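Local coordinates for protein glycosyl hydrolase, family 38 (Enterococcus faecalis, PDB 5KBP) that probably hydrolyses alpha-mannosidic linkages as a carbohydrate-binding member of glycoside hydrolase family 38, at residues Thr421-Ile426 against Ala487-Val492. Numbering follows the deposited sequence.
Sequences TVEVEI and AKYLTV
The ring of Tyr489 stands between Glu423 and Glu425 on the outer face of an antiparallel beta sandwich, meeting both glutamates at an oblique tilt. Glu425 passes it with its aliphatic part, CB lying 3.7 Å from Tyr489 CE1. Glu423 comes to the root of the ring: its CG is anti to the backbone N (chi1 -159°), and the extended chain carries OE2 to 3.5 Å from Tyr489 CB, the carboxylate plane turned 43° from the ring. Arg471 of strand 463-475 links Glu423 and Tyr489, pairing with Glu423 OE2 in a salt bridge and with the ring as a cation-pi partner. Thr421 and Thr491 extend the same face with a methyl contact.

On the reverse face, Val422, Val424, Leu490 and Val492 turn into the buried layer, where strands 404-410, 451-454 and 804-807 pack against them; Ile426 CG2 reaches Leu490 CB at 4.0 Å. Nearby, the stem of Lys488 runs past Ile426 CD1, while its NZ bonds to Thr448 OG1.

Strand 416-430 is an outer strand of its three-stranded sheet, with strand 483-499 in the middle. Val422 with Val492 and Val424 with Leu490 are hydrogen-bonded pairs, each joined by two backbone bonds. In the latter, Leu490 N points almost straight at Val424 O, 2.7 Å away with an N-H...O angle of 177°.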
ATOM      1  N   THR A 421       7.552 -26.619  17.677  1.00 63.89           N
ATOM      2  CA  THR A 421       8.527 -26.919  16.637  1.00 62.76           C
ATOM      3  C   THR A 421       9.590 -25.829  16.642  1.00 60.28           C
ATOM      4  O   THR A 421       9.260 -24.638  16.645  1.00 72.47           O
ATOM      5  CB  THR A 421       7.850 -27.016  15.262  1.00 66.28           C
ATOM      6  OG1 THR A 421       7.445 -28.369  15.016  1.00 63.34           O
ATOM      7  CG2 THR A 421       8.785 -26.551  14.152  1.00 66.00           C
ATOM      8  N   VAL A 422      10.858 -26.235  16.659  1.00 53.86           N
ATOM      9  CA  VAL A 422      11.987 -25.313  16.712  1.00 55.01           C
ATOM     10  C   VAL A 422      12.975 -25.693  15.620  1.00 59.43           C
ATOM     11  O   VAL A 422      13.404 -26.849  15.543  1.00 68.44           O
ATOM     12  CB  VAL A 422      12.677 -25.331  18.090  1.00 59.11           C
ATOM     13  CG1 VAL A 422      13.940 -24.488  18.061  1.00 65.13           C
ATOM     14  CG2 VAL A 422      11.726 -24.846  19.175  1.00 59.99           C
ATOM     15  N   GLU A 423      13.334 -24.725  14.779  1.00 56.04           N
ATOM     16  CA  GLU A 423      14.327 -24.937  13.734  1.00 51.34           C
ATOM     17  C   GLU A 423      15.686 -24.482  14.253  1.00 54.07           C
ATOM     18  O   GLU A 423      15.838 -23.334  14.684  1.00 56.33           O
ATOM     19  CB  GLU A 423      13.951 -24.184  12.458  1.00 45.18           C
ATOM     20  CG  GLU A 423      14.628 -24.722  11.204  1.00 58.52           C
ATOM     21  CD  GLU A 423      14.223 -23.968   9.954  1.00 64.27           C
ATOM     22  OE1 GLU A 423      13.825 -22.791  10.072  1.00 67.21           O
ATOM     23  OE2 GLU A 423      14.299 -24.554   8.852  1.00 66.05           O
ATOM     24  N   VAL A 424      16.665 -25.381  14.215  1.00 49.04           N
ATOM     25  CA  VAL A 424      17.992 -25.135  14.768  1.00 46.89           C
ATOM     26  C   VAL A 424      19.023 -25.329  13.667  1.00 52.98           C
ATOM     27  O   VAL A 424      19.032 -26.365  12.992  1.00 54.32           O
ATOM     28  CB  VAL A 424      18.288 -26.063  15.961  1.00 52.94           C
ATOM     29  CG1 VAL A 424      19.658 -25.755  16.548  1.00 54.53           C
ATOM     30  CG2 VAL A 424      17.203 -25.932  17.021  1.00 49.33           C
ATOM     31  N   GLU A 425      19.889 -24.334  13.492  1.00 51.61           N
ATOM     32  CA  GLU A 425      20.979 -24.418  12.528  1.00 60.15           C
ATOM     33  C   GLU A 425      22.097 -25.281  13.101  1.00 65.65           C
ATOM     34  O   GLU A 425      22.667 -24.951  14.146  1.00 70.89           O
ATOM     35  CB  GLU A 425      21.494 -23.021  12.193  1.00 61.81           C
ATOM     36  CG  GLU A 425      22.647 -22.991  11.207  1.00 73.67           C
ATOM     37  CD  GLU A 425      23.298 -21.624  11.126  1.00 82.85           C
ATOM     38  OE1 GLU A 425      24.220 -21.353  11.924  1.00 83.55           O
ATOM     39  OE2 GLU A 425      22.878 -20.814  10.272  1.00 90.59           O
ATOM     40  N   ILE A 426      22.411 -26.384  12.423  1.00 63.57           N
ATOM     41  CA  ILE A 426      23.455 -27.288  12.896  1.00 66.26           C
ATOM     42  C   ILE A 426      24.781 -27.100  12.164  1.00 65.88           C
ATOM     43  O   ILE A 426      25.830 -27.482  12.705  1.00 66.79           O
ATOM     44  CB  ILE A 426      23.000 -28.759  12.801  1.00 67.89           C
ATOM     45  CG1 ILE A 426      22.637 -29.121  11.360  1.00 66.41           C
ATOM     46  CG2 ILE A 426      21.827 -29.015  13.737  1.00 61.27           C
ATOM     47  CD1 ILE A 426      22.259 -30.577  11.178  1.00 65.91           C
ATOM     48  N   ALA A 487      23.428 -22.975   4.816  1.00 49.05           N
ATOM     49  CA  ALA A 487      23.258 -23.557   6.137  1.00 56.01           C
ATOM     50  C   ALA A 487      22.410 -24.817   6.058  1.00 60.14           C
ATOM     51  O   ALA A 487      21.671 -25.042   5.097  1.00 58.38           O
ATOM     52  CB  ALA A 487      22.617 -22.561   7.112  1.00 48.23           C
ATOM     53  N   LYS A 488      22.532 -25.641   7.096  1.00 54.45           N
ATOM     54  CA  LYS A 488      21.703 -26.823   7.279  1.00 52.28           C
ATOM     55  C   LYS A 488      20.916 -26.660   8.570  1.00 49.05           C
ATOM     56  O   LYS A 488      21.491 -26.334   9.614  1.00 59.09           O
ATOM     57  CB  LYS A 488      22.549 -28.100   7.322  1.00 58.07           C
ATOM     58  CG  LYS A 488      21.728 -29.378   7.318  1.00 63.48           C
ATOM     59  CD  LYS A 488      22.595 -30.589   7.028  1.00 68.18           C
ATOM     60  CE  LYS A 488      21.750 -31.829   6.787  1.00 70.96           C
ATOM     61  NZ  LYS A 488      22.575 -32.988   6.349  1.00 76.64           N
ATOM     62  N   TYR A 489      19.607 -26.877   8.496  1.00 48.08           N
ATOM     63  CA  TYR A 489      18.713 -26.645   9.619  1.00 58.36           C
ATOM     64  C   TYR A 489      18.035 -27.942  10.025  1.00 62.04           C
ATOM     65  O   TYR A 489      17.648 -28.749   9.174  1.00 63.89           O
ATOM     66  CB  TYR A 489      17.654 -25.594   9.277  1.00 50.42           C
ATOM     67  CG  TYR A 489      18.230 -24.238   8.958  1.00 51.28           C
ATOM     68  CD1 TYR A 489      18.458 -23.308   9.963  1.00 50.77           C
ATOM     69  CD2 TYR A 489      18.549 -23.887   7.655  1.00 55.60           C
ATOM     70  CE1 TYR A 489      18.987 -22.064   9.678  1.00 53.63           C
ATOM     71  CE2 TYR A 489      19.078 -22.646   7.358  1.00 60.22           C
ATOM     72  CZ  TYR A 489      19.296 -21.738   8.375  1.00 56.25           C
ATOM     73  OH  TYR A 489      19.822 -20.500   8.088  1.00 60.96           O
ATOM     74  N   LEU A 490      17.892 -28.133  11.332  1.00 47.90           N
ATOM     75  CA  LEU A 490      17.184 -29.274  11.890  1.00 56.84           C
ATOM     76  C   LEU A 490      15.949 -28.772  12.622  1.00 59.44           C
ATOM     77  O   LEU A 490      16.024 -27.805  13.389  1.00 59.27           O
ATOM     78  CB  LEU A 490      18.083 -30.071  12.837  1.00 58.54           C
ATOM     79  CG  LEU A 490      17.743 -31.557  12.954  1.00 64.53           C
ATOM     80  CD1 LEU A 490      17.698 -32.194  11.573  1.00 64.83           C
ATOM     81  CD2 LEU A 490      18.746 -32.272  13.843  1.00 51.88           C
ATOM     82  N   THR A 491      14.816 -29.421  12.375  1.00 55.00           N
ATOM     83  CA  THR A 491      13.535 -29.045  12.964  1.00 61.55           C
ATOM     84  C   THR A 491      13.202 -30.050  14.061  1.00 60.61           C
ATOM     85  O   THR A 491      12.928 -31.220  13.775  1.00 66.95           O
ATOM     86  CB  THR A 491      12.442 -29.001  11.898  1.00 65.09           C
ATOM     87  OG1 THR A 491      12.760 -27.991  10.930  1.00 63.28           O
ATOM     88  CG2 THR A 491      11.100 -28.689  12.525  1.00 60.20           C
ATOM     89  N   VAL A 492      13.228 -29.592  15.310  1.00 57.79           N
ATOM     90  CA  VAL A 492      13.040 -30.446  16.477  1.00 63.39           C
ATOM     91  C   VAL A 492      11.668 -30.171  17.073  1.00 60.18           C
ATOM     92  O   VAL A 492      11.221 -29.019  17.130  1.00 56.12           O
ATOM     93  CB  VAL A 492      14.154 -30.217  17.518  1.00 65.86           C
ATOM     94  CG1 VAL A 492      14.009 -31.184  18.681  1.00 70.86           C
ATOM     95  CG2 VAL A 492      15.523 -30.358  16.868  1.00 65.12           C
TER